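Local structure of chitin oligosaccharide binding protein NagB2 (7EHQ) at residues A[119-124]-A[331-336]; A[166-171]-A[296-301]. The protein binds chitin oligosaccharides and, as an extracellular solute-binding protein, probably delivers them to an ABC transporter for uptake. All coordinates share one frame; numbering follows the deposited sequence.

Interaction 1 of 2, residues A[119-124]-A[331-336]; sequences KELGLE and AVKAFI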
# COMPACT_ATOMS: atom_id res chain seq x y z
N LYS A 119 17.14 15.56 -13.24
CA LYS A 119 17.66 16.91 -13.45
C LYS A 119 17.39 17.40 -14.86
O LYS A 119 17.00 18.55 -15.06
CB LYS A 119 19.17 16.97 -13.16
CG LYS A 119 19.62 16.54 -11.77
CD LYS A 119 19.30 17.57 -10.69
CE LYS A 119 19.39 16.93 -9.30
NZ LYS A 119 19.49 17.93 -8.20
N GLU A 120 17.57 16.53 -15.87
CA GLU A 120 17.35 16.92 -17.26
C GLU A 120 15.90 17.28 -17.50
O GLU A 120 15.61 18.17 -18.32
CB GLU A 120 17.76 15.79 -18.19
CG GLU A 120 19.25 15.46 -18.20
CD GLU A 120 19.53 14.17 -18.94
OE1 GLU A 120 18.59 13.60 -19.55
OE2 GLU A 120 20.69 13.69 -18.90
N LEU A 121 14.98 16.60 -16.81
CA LEU A 121 13.55 16.83 -16.95
C LEU A 121 13.03 17.92 -16.02
O LEU A 121 11.84 18.22 -16.06
CB LEU A 121 12.80 15.51 -16.72
CG LEU A 121 13.02 14.42 -17.75
CD1 LEU A 121 12.21 13.19 -17.34
CD2 LEU A 121 12.63 14.87 -19.17
N GLY A 122 13.90 18.52 -15.21
CA GLY A 122 13.46 19.53 -14.27
C GLY A 122 12.56 19.00 -13.19
O GLY A 122 11.71 19.75 -12.67
N LEU A 123 12.71 17.71 -12.83
CA LEU A 123 11.85 17.06 -11.84
C LEU A 123 12.57 16.82 -10.53
O LEU A 123 12.00 16.19 -9.64
CB LEU A 123 11.36 15.71 -12.38
CG LEU A 123 10.43 15.73 -13.58
CD1 LEU A 123 10.15 14.32 -14.09
CD2 LEU A 123 9.13 16.49 -13.25
N GLU A 124 13.80 17.31 -10.39
CA GLU A 124 14.66 16.91 -9.29
C GLU A 124 14.05 17.24 -7.93
O GLU A 124 14.20 16.48 -6.97
CB GLU A 124 16.02 17.59 -9.45
CG GLU A 124 15.99 19.11 -9.34
CD GLU A 124 15.99 19.81 -10.70
OE1 GLU A 124 16.49 20.96 -10.79
OE2 GLU A 124 15.49 19.21 -11.68
N ALA A 331 13.58 6.27 -24.61
CA ALA A 331 12.17 5.95 -24.39
C ALA A 331 11.82 6.02 -22.91
O ALA A 331 10.75 6.51 -22.54
CB ALA A 331 11.86 4.56 -24.95
N VAL A 332 12.73 5.55 -22.05
CA VAL A 332 12.47 5.58 -20.60
C VAL A 332 12.40 7.02 -20.10
O VAL A 332 11.50 7.38 -19.32
CB VAL A 332 13.53 4.75 -19.85
CG1 VAL A 332 13.56 5.14 -18.37
CG2 VAL A 332 13.23 3.25 -20.00
N LYS A 333 13.34 7.87 -20.55
CA LYS A 333 13.27 9.28 -20.18
C LYS A 333 11.96 9.92 -20.66
O LYS A 333 11.32 10.68 -19.91
CB LYS A 333 14.49 10.00 -20.76
CG LYS A 333 14.58 11.47 -20.43
CD LYS A 333 15.70 12.11 -21.26
CE LYS A 333 15.69 13.63 -21.14
NZ LYS A 333 16.94 14.21 -21.73
N ALA A 334 11.52 9.59 -21.88
CA ALA A 334 10.28 10.18 -22.38
C ALA A 334 9.07 9.65 -21.62
O ALA A 334 8.11 10.40 -21.37
CB ALA A 334 10.13 9.94 -23.89
N PHE A 335 9.09 8.38 -21.21
CA PHE A 335 7.99 7.89 -20.40
C PHE A 335 7.93 8.62 -19.06
O PHE A 335 6.85 9.03 -18.63
CB PHE A 335 8.09 6.38 -20.19
CG PHE A 335 7.14 5.88 -19.16
CD1 PHE A 335 5.81 5.65 -19.49
CD2 PHE A 335 7.56 5.64 -17.87
CE1 PHE A 335 4.91 5.21 -18.55
CE2 PHE A 335 6.66 5.18 -16.90
CZ PHE A 335 5.33 4.96 -17.25
N ILE A 336 9.08 8.78 -18.39
CA ILE A 336 9.12 9.55 -17.14
C ILE A 336 8.64 10.99 -17.36
O ILE A 336 7.86 11.53 -16.57
CB ILE A 336 10.55 9.52 -16.55
CG1 ILE A 336 10.89 8.09 -16.14
CG2 ILE A 336 10.72 10.54 -15.36
CD1 ILE A 336 12.37 7.90 -15.79
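With CG of Lys-333 anti to its backbone N (chi1 -179°) and the rest of the chain extended, the lysine reaches straight out from helix 326-339, while Glu-120 sets its CG anti to the carbonyl carbon and then extends; the two chains cross at about a right angle, and their charged ends meet. Lys-333 NZ lies 2.8 Å from Glu-120 OE1 in a hydrogen-bonded salt bridge, approaching from above the carboxylate plane, 38° out of it. On its way there the lysine chain passes Leu-121, whose CD2 sits 3.8 Å from Lys-333 CE. The methylenes therefore cover apolar surface while the ammonium group pairs with the glutamate; an alanine here would probably leave the Glu-120 carboxylate without this charged mate and uncover the CD2 branch of Leu-121.

The contact joins the C-terminal end of helix 115-120 to the flank of helix 326-339, in one lobe of a periplasmic-binding-protein type fold. Gly-122, with a positive phi, ends the shorter helix in a Schellman motif, and its N bonds back to Lys-119 O at 3.1 Å. Leu-121 and Leu-123, on either side of this glycine in the chain, both approach the same isoleucine. While CD2 of Leu-121 lies along the lysine chain, its CD1 meets Ile-336 CG2 at 3.6 Å and also lies 3.7 Å from the backbone O of Lys-333. Leu-123 adds CD1 at 4.0 Å from the same Ile-336 CG2, so two leucine methyls converge on one isoleucine branch. Around this apolar patch, Ile-336 also packs on Phe-320 of strand 309-320 and on Ile-117, and Leu-123 touches Met-358.

Interaction 2 of 2, residues A[166-171]-A[296-301]; sequences APKTWD and YFRFPN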
# COMPACT_ATOMS: atom_id res chain seq x y z
N ALA A 166 -17.13 8.89 14.68
CA ALA A 166 -16.00 8.02 14.43
C ALA A 166 -15.16 7.89 15.70
O ALA A 166 -14.85 8.91 16.34
CB ALA A 166 -15.14 8.56 13.29
N PRO A 167 -14.76 6.69 16.09
CA PRO A 167 -14.00 6.54 17.34
C PRO A 167 -12.59 7.11 17.19
O PRO A 167 -11.91 6.85 16.20
CB PRO A 167 -13.98 5.03 17.58
CG PRO A 167 -14.18 4.44 16.22
CD PRO A 167 -15.09 5.38 15.48
N LYS A 168 -12.19 7.98 18.11
CA LYS A 168 -10.78 8.45 18.28
C LYS A 168 -9.88 7.61 19.11
O LYS A 168 -8.68 7.60 18.83
CB LYS A 168 -10.76 9.89 18.73
CG LYS A 168 -11.30 10.81 17.78
CD LYS A 168 -10.68 11.18 16.28
CE LYS A 168 -9.13 11.60 16.55
NZ LYS A 168 -8.87 12.68 15.46
N THR A 169 -10.42 6.90 20.07
CA THR A 169 -9.62 6.10 20.96
C THR A 169 -9.96 4.63 20.82
O THR A 169 -11.01 4.26 20.29
CB THR A 169 -9.81 6.53 22.42
OG1 THR A 169 -11.09 6.06 22.86
CG2 THR A 169 -9.77 8.04 22.54
N TRP A 170 -9.04 3.79 21.32
CA TRP A 170 -9.25 2.35 21.28
C TRP A 170 -10.51 1.93 22.04
O TRP A 170 -11.26 1.04 21.60
CB TRP A 170 -8.02 1.63 21.84
CG TRP A 170 -8.12 0.14 21.81
CD1 TRP A 170 -8.38 -0.68 22.86
CD2 TRP A 170 -7.99 -0.70 20.66
NE1 TRP A 170 -8.41 -2.00 22.44
CE2 TRP A 170 -8.17 -2.03 21.09
CE3 TRP A 170 -7.72 -0.46 19.31
CZ2 TRP A 170 -8.09 -3.12 20.22
CZ3 TRP A 170 -7.65 -1.56 18.43
CH2 TRP A 170 -7.82 -2.86 18.90
N ASP A 171 -10.77 2.55 23.20
CA ASP A 171 -11.99 2.17 23.93
C ASP A 171 -13.24 2.61 23.19
O ASP A 171 -14.26 1.91 23.21
CB ASP A 171 -11.97 2.76 25.34
CG ASP A 171 -10.90 2.14 26.21
OD1 ASP A 171 -10.41 1.04 25.87
OD2 ASP A 171 -10.54 2.75 27.25
N TYR A 296 -14.38 8.17 7.20
CA TYR A 296 -13.03 7.68 7.34
C TYR A 296 -12.49 8.13 8.69
O TYR A 296 -12.76 9.26 9.12
CB TYR A 296 -12.16 8.21 6.21
CG TYR A 296 -10.77 7.64 6.05
CD1 TYR A 296 -10.55 6.48 5.35
CD2 TYR A 296 -9.67 8.35 6.53
CE1 TYR A 296 -9.27 5.99 5.13
CE2 TYR A 296 -8.40 7.87 6.34
CZ TYR A 296 -8.19 6.71 5.64
OH TYR A 296 -6.89 6.26 5.42
N PHE A 297 -11.75 7.26 9.33
CA PHE A 297 -11.04 7.65 10.55
C PHE A 297 -9.71 6.92 10.63
O PHE A 297 -9.59 5.77 10.21
CB PHE A 297 -11.89 7.44 11.81
CG PHE A 297 -12.35 5.99 12.06
CD1 PHE A 297 -13.61 5.56 11.60
CD2 PHE A 297 -11.58 5.12 12.81
CE1 PHE A 297 -14.05 4.27 11.86
CE2 PHE A 297 -12.00 3.84 13.10
CZ PHE A 297 -13.26 3.39 12.60
N ARG A 298 -8.70 7.63 11.13
CA ARG A 298 -7.41 7.00 11.37
C ARG A 298 -7.52 5.86 12.37
O ARG A 298 -8.38 5.84 13.23
CB ARG A 298 -6.42 8.00 12.01
CG ARG A 298 -5.75 8.94 11.10
CD ARG A 298 -4.50 9.43 11.83
NE ARG A 298 -4.81 10.10 13.09
CZ ARG A 298 -4.96 11.42 13.22
NH1 ARG A 298 -4.85 12.24 12.16
NH2 ARG A 298 -5.23 11.93 14.42
N PHE A 299 -6.57 4.97 12.31
CA PHE A 299 -6.47 3.94 13.33
C PHE A 299 -6.52 4.60 14.71
O PHE A 299 -5.81 5.60 14.95
CB PHE A 299 -5.18 3.13 13.15
CG PHE A 299 -5.12 1.94 14.04
CD1 PHE A 299 -4.74 2.06 15.37
CD2 PHE A 299 -5.58 0.71 13.57
CE1 PHE A 299 -4.73 0.95 16.22
CE2 PHE A 299 -5.59 -0.40 14.42
CZ PHE A 299 -5.16 -0.27 15.73
N PRO A 300 -7.32 4.08 15.64
CA PRO A 300 -7.61 4.79 16.89
C PRO A 300 -6.40 4.83 17.82
O PRO A 300 -5.47 4.04 17.73
CB PRO A 300 -8.75 3.95 17.52
CG PRO A 300 -8.64 2.61 16.81
CD PRO A 300 -8.34 3.02 15.42
N ASN A 301 -6.47 5.75 18.77
CA ASN A 301 -5.36 5.95 19.71
C ASN A 301 -5.43 4.97 20.88
O ASN A 301 -6.40 4.97 21.64
CB ASN A 301 -5.37 7.39 20.19
CG ASN A 301 -4.93 8.36 19.11
OD1 ASN A 301 -4.09 8.01 18.28
ND2 ASN A 301 -5.50 9.55 19.10
O HOH W 1 -9.62 7.65 14.87
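A single beta bridge, Thr-169 with Asn-301, ties the N-terminal end of helix 170-182 to the loop leaving strand 294-297, within a lobe of the solute-binding-protein fold. Two backbone bonds define it. Asn-301 N gives a nearly straight bond to Lys-168 O (2.9 Å, 171°), and Trp-170 N donates to Asn-301 O at 2.9 Å. Thr-169 is the N-cap, its OG1 bonded to the backbone N of Glu-172, so the bridge sits exactly where the helix starts.

Toward the strand the contact becomes apolar. Pro-167 lays its ring over one face of Phe-297 in a CH-pi contact, CD 4.0 Å from the ring centroid and 12° off the normal. Phe-297 CG lies between the backbone N and the carbonyl carbon, and this chi1 of 59° swings the ring to the Pro-167 side; Ala-166 CB meets Phe-297 CB at 3.7 Å. At the other end the CE3-CZ3 side of the Trp-170 ring meets Pro-300 and Phe-299 obliquely, CZ3 being 3.9 Å from Phe-299 CZ. Arg-298 NH1 bonds Ser-380 OG and Ala-377 O, while its NH2 comes within 3.9 Å of Lys-168 NZ, two like charges side by side. One water spans the middle, donating to Pro-167 O at 2.8 Å and to Arg-298 O at 2.7 Å.

How the interactions relate
Interactions 1 and 2 lie on opposite sides of the chain's centre, their own centres 41 Å apart and nearest atoms about 26 Å apart, and they share no helix or strand directly. Along the sequence, 166-171 and 296-301 are nested inside the loop closed by 119-124 and 331-336. Both are partly buried, yet interaction 2 buries twice the surface, 481 against 241 Å². Their chemistry follows their elements: interaction 1, a helix end against a helix flank, is bonded through side chains, with no backbone-to-backbone bond between its segments; interaction 2, a helix start and the loop before it against the loop leaving a strand, adds backbone bonds, a bridging water and aromatic-proline packing.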